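Local coordinates for histidine acid phosphatase (Hafnia alvei, PDB 4ARU), which is a histidine acid phosphatase of branch 2 of the histidine phosphatase superfamily, at residues Gly53-Ser58 with His363-Leu368; Phe63-Phe68 with Gly72-Asp77; Glu100-Gly105 with Ile300-Gly305; Phe338-Trp341 with Lys347-Val350. All blocks are in the same frame, centred on the assembly; numbering follows the deposited sequence.

Contact 1: Gly53-Ser58 with His363-Leu368; sequences GEHLIS and HDQAPL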
loop_
_atom_site.group_PDB
_atom_site.type_symbol
_atom_site.label_atom_id
_atom_site.label_comp_id
_atom_site.label_asym_id
_atom_site.label_seq_id
_atom_site.Cartn_x
_atom_site.Cartn_y
_atom_site.Cartn_z
ATOM N N GLY A 53 -1.404 16.163 0.916
ATOM C CA GLY A 53 -0.877 14.828 1.035
ATOM C C GLY A 53 0.476 14.825 1.740
ATOM O O GLY A 53 0.780 13.965 2.583
ATOM N N GLU A 54 1.332 15.765 1.338
ATOM C CA GLU A 54 2.619 15.885 2.005
ATOM C C GLU A 54 2.477 16.182 3.469
ATOM O O GLU A 54 3.156 15.585 4.327
ATOM C CB GLU A 54 3.459 16.951 1.302
ATOM C CG GLU A 54 3.905 16.569 -0.086
ATOM C CD GLU A 54 4.533 17.746 -0.830
ATOM O OE1 GLU A 54 3.819 18.628 -1.335
ATOM O OE2 GLU A 54 5.786 17.819 -0.907
ATOM N N HIS A 55 1.604 17.116 3.795
ATOM C CA HIS A 55 1.337 17.470 5.205
ATOM C C HIS A 55 0.884 16.239 5.995
ATOM O O HIS A 55 1.355 15.955 7.084
ATOM C CB HIS A 55 0.330 18.596 5.292
ATOM C CG HIS A 55 -0.067 18.922 6.692
ATOM N ND1 HIS A 55 0.829 19.365 7.650
ATOM C CD2 HIS A 55 -1.252 18.775 7.322
ATOM C CE1 HIS A 55 0.183 19.526 8.798
ATOM N NE2 HIS A 55 -1.079 19.189 8.618
ATOM N N LEU A 56 -0.041 15.505 5.413
ATOM C CA LEU A 56 -0.561 14.304 6.049
ATOM C C LEU A 56 0.509 13.266 6.276
ATOM O O LEU A 56 0.482 12.594 7.310
ATOM C CB LEU A 56 -1.777 13.759 5.256
ATOM C CG LEU A 56 -3.072 14.578 5.339
ATOM C CD1 LEU A 56 -4.035 14.152 4.262
ATOM C CD2 LEU A 56 -3.712 14.446 6.709
ATOM N N ILE A 57 1.441 13.083 5.336
ATOM C CA ILE A 57 2.573 12.199 5.554
ATOM C C ILE A 57 3.454 12.723 6.663
ATOM O O ILE A 57 3.924 11.923 7.495
ATOM C CB ILE A 57 3.384 12.009 4.270
ATOM C CG1 ILE A 57 2.584 11.272 3.223
ATOM C CG2 ILE A 57 4.705 11.277 4.561
ATOM C CD1 ILE A 57 2.205 9.830 3.545
ATOM N N SER A 58 3.703 14.038 6.707
ATOM C CA SER A 58 4.518 14.582 7.805
ATOM C C SER A 58 3.865 14.324 9.169
ATOM O O SER A 58 4.579 14.069 10.130
ATOM C CB SER A 58 4.800 16.068 7.606
ATOM O OG SER A 58 3.691 16.872 7.954
ATOM N N HIS A 363 -9.299 13.246 6.623
ATOM C CA HIS A 363 -10.201 14.320 6.267
ATOM C C HIS A 363 -10.051 15.562 7.161
ATOM O O HIS A 363 -10.121 16.693 6.685
ATOM C CB HIS A 363 -11.639 13.818 6.357
ATOM C CG HIS A 363 -12.675 14.778 5.865
ATOM N ND1 HIS A 363 -12.797 15.179 4.545
ATOM C CD2 HIS A 363 -13.687 15.364 6.523
ATOM C CE1 HIS A 363 -13.818 16.012 4.436
ATOM N NE2 HIS A 363 -14.371 16.151 5.626
ATOM N N ASP A 364 -9.815 15.311 8.450
ATOM C CA ASP A 364 -9.652 16.359 9.428
ATOM C C ASP A 364 -8.188 16.823 9.607
ATOM O O ASP A 364 -7.936 17.734 10.394
ATOM C CB ASP A 364 -10.211 15.870 10.769
ATOM C CG ASP A 364 -11.726 15.673 10.755
ATOM O OD1 ASP A 364 -12.423 16.240 9.902
ATOM O OD2 ASP A 364 -12.226 14.968 11.676
ATOM N N GLN A 365 -7.257 16.130 8.968
ATOM C CA GLN A 365 -5.814 16.405 9.148
ATOM C C GLN A 365 -5.431 16.395 10.637
ATOM O O GLN A 365 -4.796 17.327 11.171
ATOM C CB GLN A 365 -5.393 17.702 8.512
ATOM C CG GLN A 365 -5.783 17.830 7.056
ATOM C CD GLN A 365 -5.194 19.057 6.432
ATOM O OE1 GLN A 365 -4.106 18.999 5.835
ATOM N NE2 GLN A 365 -5.878 20.196 6.604
ATOM N N ALA A 366 -5.861 15.338 11.317
ATOM C CA ALA A 366 -5.696 15.240 12.738
ATOM C C ALA A 366 -4.241 15.129 13.135
ATOM O O ALA A 366 -3.535 14.265 12.608
ATOM C CB ALA A 366 -6.478 14.037 13.276
ATOM N N PRO A 367 -3.774 15.943 14.104
ATOM C CA PRO A 367 -2.468 15.664 14.720
ATOM C C PRO A 367 -2.456 14.226 15.269
ATOM O O PRO A 367 -3.462 13.732 15.828
ATOM C CB PRO A 367 -2.342 16.727 15.800
ATOM C CG PRO A 367 -3.303 17.817 15.440
ATOM C CD PRO A 367 -4.449 17.064 14.736
ATOM N N LEU A 368 -1.334 13.547 15.112
ATOM C CA LEU A 368 -1.160 12.183 15.543
ATOM C C LEU A 368 -0.087 12.152 16.624
ATOM O O LEU A 368 1.054 12.544 16.367
ATOM C CB LEU A 368 -0.742 11.328 14.384
ATOM C CG LEU A 368 -1.624 11.327 13.155
ATOM C CD1 LEU A 368 -0.935 10.524 12.067
ATOM C CD2 LEU A 368 -3.019 10.749 13.419
HETATM O O HOH W 1 -2.974 19.277 10.692
#

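Contact 2: Phe63-Phe68 with Gly72-Asp77; sequences FYRERF and GLLPKD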
loop_
_atom_site.group_PDB
_atom_site.type_symbol
_atom_site.label_atom_id
_atom_site.label_comp_id
_atom_site.label_asym_id
_atom_site.label_seq_id
_atom_site.Cartn_x
_atom_site.Cartn_y
_atom_site.Cartn_z
ATOM N N PHE A 63 4.204 11.056 14.211
ATOM C CA PHE A 63 3.714 9.948 15.033
ATOM C C PHE A 63 4.803 8.888 15.188
ATOM O O PHE A 63 5.076 8.408 16.302
ATOM C CB PHE A 63 2.468 9.328 14.412
ATOM C CG PHE A 63 1.977 8.127 15.185
ATOM C CD1 PHE A 63 1.398 8.296 16.442
ATOM C CD2 PHE A 63 2.200 6.844 14.709
ATOM C CE1 PHE A 63 0.974 7.185 17.188
ATOM C CE2 PHE A 63 1.795 5.739 15.445
ATOM C CZ PHE A 63 1.184 5.929 16.687
ATOM N N TYR A 64 5.436 8.536 14.082
ATOM C CA TYR A 64 6.534 7.585 14.113
ATOM C C TYR A 64 7.655 8.055 15.035
ATOM O O TYR A 64 8.221 7.260 15.803
ATOM C CB TYR A 64 7.117 7.323 12.713
ATOM C CG TYR A 64 6.269 6.542 11.748
ATOM C CD1 TYR A 64 5.781 5.282 12.049
ATOM C CD2 TYR A 64 5.981 7.073 10.497
ATOM C CE1 TYR A 64 4.986 4.602 11.104
ATOM C CE2 TYR A 64 5.216 6.384 9.565
ATOM C CZ TYR A 64 4.703 5.187 9.890
ATOM O OH TYR A 64 3.952 4.568 8.857
ATOM N N ARG A 65 7.957 9.347 14.998
ATOM C CA ARG A 65 8.953 9.906 15.921
ATOM C C ARG A 65 8.576 9.630 17.369
ATOM O O ARG A 65 9.399 9.122 18.143
ATOM C CB ARG A 65 9.184 11.412 15.684
ATOM C CG ARG A 65 10.185 12.056 16.637
ATOM C CD ARG A 65 11.497 11.271 16.623
ATOM N NE ARG A 65 12.569 11.827 17.461
ATOM C CZ ARG A 65 13.368 12.843 17.112
ATOM N NH1 ARG A 65 13.254 13.452 15.935
ATOM N NH2 ARG A 65 14.308 13.255 17.957
ATOM N N GLU A 66 7.327 9.917 17.744
ATOM C CA GLU A 66 6.909 9.736 19.124
ATOM C C GLU A 66 6.954 8.253 19.488
ATOM O O GLU A 66 7.394 7.940 20.601
ATOM C CB GLU A 66 5.502 10.257 19.361
ATOM C CG GLU A 66 5.340 11.756 19.330
ATOM C CD GLU A 66 4.082 12.272 20.052
ATOM O OE1 GLU A 66 3.547 11.627 20.976
ATOM O OE2 GLU A 66 3.645 13.389 19.704
ATOM N N ARG A 67 6.516 7.363 18.593
ATOM C CA ARG A 67 6.440 5.932 18.900
ATOM C C ARG A 67 7.865 5.407 19.067
ATOM O O ARG A 67 8.186 4.716 20.046
ATOM C CB ARG A 67 5.738 5.198 17.755
ATOM C CG ARG A 67 5.732 3.668 17.824
ATOM C CD ARG A 67 4.956 3.184 16.600
ATOM N NE ARG A 67 4.957 1.740 16.330
ATOM C CZ ARG A 67 3.863 0.975 16.163
ATOM N NH1 ARG A 67 2.615 1.472 16.242
ATOM N NH2 ARG A 67 4.025 -0.320 15.899
ATOM N N PHE A 68 8.750 5.743 18.144
ATOM C CA PHE A 68 10.079 5.152 18.201
ATOM C C PHE A 68 10.953 5.754 19.306
ATOM O O PHE A 68 11.837 5.076 19.844
ATOM C CB PHE A 68 10.761 5.198 16.834
ATOM C CG PHE A 68 9.987 4.450 15.748
ATOM C CD1 PHE A 68 9.375 3.233 16.003
ATOM C CD2 PHE A 68 9.851 4.994 14.480
ATOM C CE1 PHE A 68 8.644 2.549 14.995
ATOM C CE2 PHE A 68 9.135 4.330 13.493
ATOM C CZ PHE A 68 8.512 3.134 13.760
ATOM N N GLY A 72 12.839 3.796 22.574
ATOM C CA GLY A 72 14.289 3.928 22.724
ATOM C C GLY A 72 15.105 3.843 21.454
ATOM O O GLY A 72 16.354 3.880 21.487
ATOM N N LEU A 73 14.397 3.782 20.330
ATOM C CA LEU A 73 15.023 3.597 19.045
ATOM C C LEU A 73 15.582 4.921 18.497
ATOM O O LEU A 73 16.668 4.920 17.875
ATOM C CB LEU A 73 13.989 2.942 18.115
ATOM C CG LEU A 73 14.583 2.420 16.815
ATOM C CD1 LEU A 73 15.615 1.326 17.059
ATOM C CD2 LEU A 73 13.448 1.998 15.898
ATOM N N LEU A 74 14.902 6.046 18.713
ATOM C CA LEU A 74 15.367 7.412 18.354
ATOM C C LEU A 74 15.494 8.320 19.582
ATOM O O LEU A 74 14.836 8.055 20.555
ATOM C CB LEU A 74 14.321 8.084 17.481
ATOM C CG LEU A 74 14.184 7.526 16.079
ATOM C CD1 LEU A 74 13.014 8.261 15.445
ATOM C CD2 LEU A 74 15.491 7.784 15.330
ATOM N N PRO A 75 16.250 9.465 19.478
ATOM C CA PRO A 75 16.453 10.359 20.620
ATOM C C PRO A 75 15.208 11.134 20.976
ATOM O O PRO A 75 14.359 11.391 20.089
ATOM C CB PRO A 75 17.572 11.311 20.132
ATOM C CG PRO A 75 17.460 11.313 18.645
ATOM C CD PRO A 75 16.943 9.960 18.262
ATOM N N LYS A 76 15.059 11.485 22.262
ATOM C CA LYS A 76 13.793 12.075 22.714
ATOM C C LYS A 76 13.677 13.537 22.254
ATOM O O LYS A 76 12.560 14.078 22.123
ATOM C CB LYS A 76 13.622 12.029 24.236
ATOM C CG LYS A 76 13.620 10.652 24.900
ATOM C CD LYS A 76 12.401 9.818 24.581
ATOM C CE LYS A 76 12.230 8.665 25.563
ATOM N NZ LYS A 76 13.329 7.644 25.475
ATOM N N ASP A 77 14.816 14.174 22.006
ATOM C CA ASP A 77 14.807 15.528 21.451
ATOM C C ASP A 77 15.891 15.690 20.381
ATOM O O ASP A 77 16.912 14.994 20.382
ATOM C CB ASP A 77 15.006 16.566 22.564
ATOM C CG ASP A 77 13.833 16.612 23.543
ATOM O OD1 ASP A 77 12.741 17.076 23.136
ATOM O OD2 ASP A 77 13.999 16.184 24.717
#

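Contact 3: Glu100-Gly105 with Ile300-Gly305; sequences EAFLAG and ILFIAG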
loop_
_atom_site.group_PDB
_atom_site.type_symbol
_atom_site.label_atom_id
_atom_site.label_comp_id
_atom_site.label_asym_id
_atom_site.label_seq_id
_atom_site.Cartn_x
_atom_site.Cartn_y
_atom_site.Cartn_z
ATOM N N GLU A 100 10.382 12.623 1.473
ATOM C CA GLU A 100 10.783 13.930 2.056
ATOM C C GLU A 100 9.833 14.410 3.179
ATOM O O GLU A 100 10.295 14.926 4.180
ATOM C CB GLU A 100 10.912 14.982 0.960
ATOM C CG GLU A 100 12.108 14.629 0.066
ATOM C CD GLU A 100 12.427 15.576 -1.056
ATOM O OE1 GLU A 100 11.595 16.457 -1.397
ATOM O OE2 GLU A 100 13.584 15.450 -1.552
ATOM N N ALA A 101 8.538 14.182 3.021
ATOM C CA ALA A 101 7.568 14.586 4.007
ATOM C C ALA A 101 7.684 13.736 5.274
ATOM O O ALA A 101 7.508 14.245 6.392
ATOM C CB ALA A 101 6.164 14.517 3.435
ATOM N N PHE A 102 8.007 12.462 5.106
ATOM C CA PHE A 102 8.284 11.595 6.255
ATOM C C PHE A 102 9.447 12.107 7.064
ATOM O O PHE A 102 9.340 12.265 8.291
ATOM C CB PHE A 102 8.543 10.149 5.782
ATOM C CG PHE A 102 9.198 9.278 6.823
ATOM C CD1 PHE A 102 8.497 8.710 7.872
ATOM C CD2 PHE A 102 10.559 9.028 6.757
ATOM C CE1 PHE A 102 9.118 7.930 8.831
ATOM C CE2 PHE A 102 11.193 8.264 7.710
ATOM C CZ PHE A 102 10.480 7.670 8.720
ATOM N N LEU A 103 10.546 12.481 6.390
ATOM C CA LEU A 103 11.710 13.032 7.100
ATOM C C LEU A 103 11.343 14.347 7.793
ATOM O O LEU A 103 11.787 14.592 8.919
ATOM C CB LEU A 103 12.880 13.251 6.127
ATOM C CG LEU A 103 13.473 11.973 5.550
ATOM C CD1 LEU A 103 14.464 12.394 4.474
ATOM C CD2 LEU A 103 14.129 11.147 6.629
ATOM N N ALA A 104 10.524 15.198 7.159
ATOM C CA ALA A 104 10.159 16.491 7.754
ATOM C C ALA A 104 9.318 16.301 9.025
ATOM O O ALA A 104 9.439 17.124 9.932
ATOM C CB ALA A 104 9.391 17.313 6.764
ATOM N N GLY A 105 8.506 15.233 9.099
ATOM C CA GLY A 105 7.722 14.950 10.294
ATOM C C GLY A 105 8.513 14.208 11.354
ATOM O O GLY A 105 8.401 14.478 12.531
ATOM N N ILE A 300 16.037 2.844 11.284
ATOM C CA ILE A 300 14.770 3.044 10.655
ATOM C C ILE A 300 14.999 3.097 9.146
ATOM O O ILE A 300 15.739 3.964 8.655
ATOM C CB ILE A 300 14.079 4.339 11.099
ATOM C CG1 ILE A 300 13.834 4.344 12.640
ATOM C CG2 ILE A 300 12.764 4.551 10.337
ATOM C CD1 ILE A 300 13.568 5.726 13.152
ATOM N N LEU A 301 14.386 2.174 8.441
ATOM C CA LEU A 301 14.415 2.093 6.978
ATOM C C LEU A 301 12.982 2.342 6.520
ATOM O O LEU A 301 12.092 1.562 6.824
ATOM C CB LEU A 301 14.956 0.767 6.479
ATOM C CG LEU A 301 14.810 0.435 4.993
ATOM C CD1 LEU A 301 15.475 1.517 4.163
ATOM C CD2 LEU A 301 15.331 -0.922 4.632
ATOM N N PHE A 302 12.742 3.457 5.831
ATOM C CA PHE A 302 11.437 3.832 5.325
ATOM C C PHE A 302 11.489 3.681 3.794
ATOM O O PHE A 302 12.333 4.337 3.131
ATOM C CB PHE A 302 11.106 5.272 5.730
ATOM C CG PHE A 302 9.757 5.751 5.310
ATOM C CD1 PHE A 302 9.579 6.372 4.089
ATOM C CD2 PHE A 302 8.643 5.621 6.142
ATOM C CE1 PHE A 302 8.347 6.900 3.727
ATOM C CE2 PHE A 302 7.399 6.129 5.764
ATOM C CZ PHE A 302 7.262 6.754 4.533
ATOM N N ILE A 303 10.559 2.901 3.253
ATOM C CA ILE A 303 10.490 2.583 1.868
ATOM C C ILE A 303 9.188 3.154 1.348
ATOM O O ILE A 303 8.077 2.718 1.778
ATOM C CB ILE A 303 10.579 1.064 1.620
ATOM C CG1 ILE A 303 11.848 0.458 2.225
ATOM C CG2 ILE A 303 10.477 0.784 0.121
ATOM C CD1 ILE A 303 11.880 -1.064 2.184
ATOM N N ALA A 304 9.286 4.115 0.426
ATOM C CA ALA A 304 8.113 4.844 -0.061
ATOM C C ALA A 304 7.703 4.265 -1.407
ATOM O O ALA A 304 8.326 4.503 -2.426
ATOM C CB ALA A 304 8.413 6.350 -0.201
ATOM N N GLY A 305 6.598 3.517 -1.355
ATOM C CA GLY A 305 6.069 2.814 -2.508
ATOM C C GLY A 305 4.573 3.033 -2.738
ATOM O O GLY A 305 4.039 4.144 -2.544
#

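Contact 4: Phe338-Trp341 with Lys347-Val350; sequences FERW and KPYV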
loop_
_atom_site.group_PDB
_atom_site.type_symbol
_atom_site.label_atom_id
_atom_site.label_comp_id
_atom_site.label_asym_id
_atom_site.label_seq_id
_atom_site.Cartn_x
_atom_site.Cartn_y
_atom_site.Cartn_z
ATOM N N PHE A 338 7.419 -3.309 10.062
ATOM C CA PHE A 338 8.095 -4.529 10.507
ATOM C C PHE A 338 9.110 -4.173 11.577
ATOM O O PHE A 338 9.988 -3.335 11.338
ATOM C CB PHE A 338 8.831 -5.229 9.372
ATOM C CG PHE A 338 7.966 -5.725 8.273
ATOM C CD1 PHE A 338 7.533 -4.900 7.249
ATOM C CD2 PHE A 338 7.734 -7.107 8.174
ATOM C CE1 PHE A 338 6.752 -5.396 6.251
ATOM C CE2 PHE A 338 6.983 -7.615 7.115
ATOM C CZ PHE A 338 6.465 -6.723 6.174
ATOM N N GLU A 339 9.010 -4.777 12.761
ATOM C CA GLU A 339 9.838 -4.444 13.917
ATOM C C GLU A 339 10.654 -5.642 14.277
ATOM O O GLU A 339 10.110 -6.731 14.487
ATOM C CB GLU A 339 8.975 -4.043 15.098
ATOM C CG GLU A 339 8.211 -2.768 14.826
ATOM C CD GLU A 339 7.353 -2.256 15.969
ATOM O OE1 GLU A 339 7.080 -2.985 16.937
ATOM O OE2 GLU A 339 6.935 -1.077 15.854
ATOM N N ARG A 340 11.945 -5.424 14.439
ATOM C CA ARG A 340 12.867 -6.437 14.950
ATOM C C ARG A 340 13.053 -6.200 16.418
ATOM O O ARG A 340 13.637 -5.202 16.821
ATOM C CB ARG A 340 14.246 -6.402 14.242
ATOM C CG ARG A 340 15.285 -7.310 14.855
ATOM C CD ARG A 340 16.700 -6.959 14.408
ATOM N NE ARG A 340 17.710 -7.633 15.157
ATOM C CZ ARG A 340 18.244 -8.846 14.891
ATOM N NH1 ARG A 340 17.953 -9.520 13.794
ATOM N NH2 ARG A 340 19.137 -9.367 15.709
ATOM N N TRP A 341 12.533 -7.136 17.223
ATOM C CA TRP A 341 12.606 -7.091 18.677
ATOM C C TRP A 341 13.544 -8.182 19.136
ATOM O O TRP A 341 13.614 -9.243 18.506
ATOM C CB TRP A 341 11.226 -7.383 19.262
ATOM C CG TRP A 341 10.271 -6.297 19.099
ATOM C CD1 TRP A 341 9.393 -6.069 18.064
ATOM C CD2 TRP A 341 10.062 -5.227 20.037
ATOM N NE1 TRP A 341 8.658 -4.936 18.316
ATOM C CE2 TRP A 341 9.056 -4.400 19.505
ATOM C CE3 TRP A 341 10.630 -4.900 21.278
ATOM C CZ2 TRP A 341 8.630 -3.248 20.162
ATOM C CZ3 TRP A 341 10.198 -3.753 21.926
ATOM C CH2 TRP A 341 9.201 -2.954 21.362
ATOM N N LYS A 347 17.124 -13.467 21.805
ATOM C CA LYS A 347 16.403 -14.055 20.676
ATOM C C LYS A 347 15.673 -12.978 19.857
ATOM O O LYS A 347 14.890 -12.217 20.400
ATOM C CB LYS A 347 15.398 -15.097 21.206
ATOM C CG LYS A 347 14.473 -15.693 20.130
ATOM C CD LYS A 347 13.674 -16.881 20.658
ATOM C CE LYS A 347 13.062 -17.708 19.527
ATOM N NZ LYS A 347 13.981 -17.922 18.376
ATOM N N PRO A 348 15.843 -12.962 18.504
ATOM C CA PRO A 348 15.155 -11.988 17.676
ATOM C C PRO A 348 13.816 -12.473 17.158
ATOM O O PRO A 348 13.662 -13.673 16.850
ATOM C CB PRO A 348 16.148 -11.705 16.509
ATOM C CG PRO A 348 17.036 -12.860 16.513
ATOM C CD PRO A 348 16.954 -13.625 17.808
ATOM N N TYR A 349 12.894 -11.544 17.118
ATOM C CA TYR A 349 11.566 -11.743 16.590
ATOM C C TYR A 349 11.215 -10.610 15.657
ATOM O O TYR A 349 11.786 -9.506 15.723
ATOM C CB TYR A 349 10.523 -11.694 17.708
ATOM C CG TYR A 349 10.735 -12.564 18.895
ATOM C CD1 TYR A 349 11.541 -12.143 19.967
ATOM C CD2 TYR A 349 10.109 -13.820 19.009
ATOM C CE1 TYR A 349 11.706 -12.918 21.084
ATOM C CE2 TYR A 349 10.261 -14.598 20.158
ATOM C CZ TYR A 349 11.093 -14.152 21.178
ATOM O OH TYR A 349 11.255 -14.880 22.333
ATOM N N VAL A 350 10.231 -10.867 14.813
ATOM C CA VAL A 350 9.626 -9.850 13.961
ATOM C C VAL A 350 8.172 -9.690 14.355
ATOM O O VAL A 350 7.453 -10.709 14.521
ATOM C CB VAL A 350 9.688 -10.237 12.448
ATOM C CG1 VAL A 350 9.015 -9.169 11.559
ATOM C CG2 VAL A 350 11.109 -10.554 11.985
#

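Contact 1: Gly53-Ser58 with His363-Leu368
Q365 lies across H55 and L56, two residues of helix 51-70. It is the residue with positive phi in a Schellman motif that ends helix 359-363, and its side chain turns back to the other helix. CD2 of L56 is 3.8 Å from CA of Q365. CB of Q365 is 4.1 Å from the same methyl, and CG of Q365 is 4.0 Å from it. CG of Q365 stands beside its own backbone N (chi1 -53°), and the chain then runs extended past L56 to H55. There the amide carbon CD is 4.1 Å from CD2 of H55. The tip oxygen OE1 comes to 3.2 Å from CD2 of H55, at the edge of the imidazole and near its plane. The amide stands almost upright against that ring, with planes 81° apart. L56 also packs on L362, so the same leucine bridges to the helix that Q365 follows. H363 O accepts a hydrogen bond from R52, which ties the two helices again. The polar link between H55 and Q365 is a water in the plane of the imidazole, 2.8 Å from NE2 of H55, and it donates to O of Q365 at 2.7 Å.

Contact 2: Phe63-Phe68 with Gly72-Asp77
R65 holds P75 O side-on, with two nitrogens on one oxygen. NH2 of R65 is 2.8 Å from O of P75, and NE of R65 is 3.2 Å from the same atom. The oxygen lies in the guanidinium plane. NE comes in nearly along the C=O axis, while NH2 stands above the carbonyl plane. The chain of R65 bends at chi2 (53°), which brings its CD within 3.6 Å of CD1 of L74. That methyl also touches CB of F68 at 4.0 Å. F68 CB meets CB of L73 on the chain's way out of the helix.

The guanidinium is itself held further, by L106 O on NH1 and N78 O on NH2. Here helix 51-70 ends in a Schellman motif with G72, at positive phi, as the C-prime residue. L73 N gives its hydrogen to F68 O at 2.9 Å, and L74 N adds a weak bond to the same oxygen. The chain is thus turned back along the helix, and P75 O is brought to the arginine.

In the second shell Q69 NE2 donates to P75 O, and K76 NZ reaches Q69 O. Further in, F68, L73 and L74 all pack on I300 of strand 300-305. F68 and L73 also touch V13 of strand 9-18, so the end of the helix and the returning loop together cover the central sheet.

Contact 3: Glu100-Gly105 with Ile300-Gly305
The phenyl rings of F102 and F302 lie face to face. Their planes are only 9° apart and their centroids are 3.9 Å apart. The overlap is deep. CD2 of F302 sits 3.4 Å above the plane of the F102 ring, over its centre, and CG of F102 lies over the centre of the F302 ring. The nearest carbons, CD1 of F102 and CE2 of F302, are 3.5 Å apart. At the edge of the F102 ring, near its plane, is the CG2 methyl of I300, 4.2 Å from CZ of F102.

The two side chains run past each other in opposite directions. Each CB therefore comes over the other ring and makes a CH-pi contact. CB of F102 is 4.0 Å from the centroid of the F302 ring, and CB of F302 is equally far from the centroid of the F102 ring. Both phenyls have CG anti to the backbone N, with chi1 164° in F102 and -178° in F302. These torsions send the F102 ring from the helix toward the strand, and the F302 ring from the strand toward the helix.

The contact packs helix 93-106 on strand 300-305, which runs parallel to both 9-18 and 85-89 in the mixed sheet. F102 also touches V87 of strand 85-89, and F302 touches I15 and S17 of strand 9-18. One helix residue thus meets two neighbouring strands.

All three touching residues are buried and apolar. Their attraction rests on dispersion between the rings, their CB groups and the I300 methyl. It needs no polar partner, and the close overlap probably limits how far either ring can tilt.

Contact 4: Phe338-Trp341 with Lys347-Val350
W341 and Y349 form a hydrogen-bonded antiparallel pair in the hairpin of strands 335-342 and 348-356. W341 N donates to Y349 O at 2.9 Å, and Y349 N donates back to W341 O at 2.8 Å. The second bond is fairly straight, with 165° at the hydrogen. R340 and V350 are the neighbouring non-hydrogen-bonded pair. CA-H...O contacts supplement the backbone bonds: CA of V350 is 3.2 Å from E339 O, CA of R340 is 3.3 Å from Y349 O, and CA of P348 approaches W341 O.

Several side-chain polar groups have partners. W341 NE1 donates to OE1 of E339 at 2.9 Å. The oxygen lies near the indole plane and takes the hydrogen on its anti side, with the donor tilted out of the carboxylate plane. The other oxygen of E339, OE2, forms a salt bridge with R67. R340 NE pairs with E11 in a salt bridge, and its NH1 bonds to L282 O. The chain of R340 is extended from CG to NE and runs alongside P348. P348 CB lies over one guanidinium face, toward its rim, 3.9 Å from NH2 of R340. Y349 OH bonds to D343.

The carboxylate of E339 has a different donor on each oxygen, indole and arginine. That arrangement probably favours its charged form although E339 is buried. The salt bridge to E11 probably offsets the charge of R340.

Overall arrangement
Contacts 2, 3 and 4 come in series along the chain, all inside the loop closed by contact 1. Contacts 1 and 2 share helix 51-70, with centres about 18 Å apart. They meet where L368 packs on F63. Contact 3 lies about 14 Å from each of them, centre to centre. A101 packs against E54, and L74 CD1 touches I300 CD1. Contact 4 is joined to contact 2 by the salt bridge between R67 and E339, but its nearest atoms are about 15 Å from contact 1. Contacts 2 and 3 help pack helices 51-70 and 93-106 on the mixed sheet, contact 4 pairs two of its strands, and contact 1 ties helix 51-70 to the loop after helix 359-363.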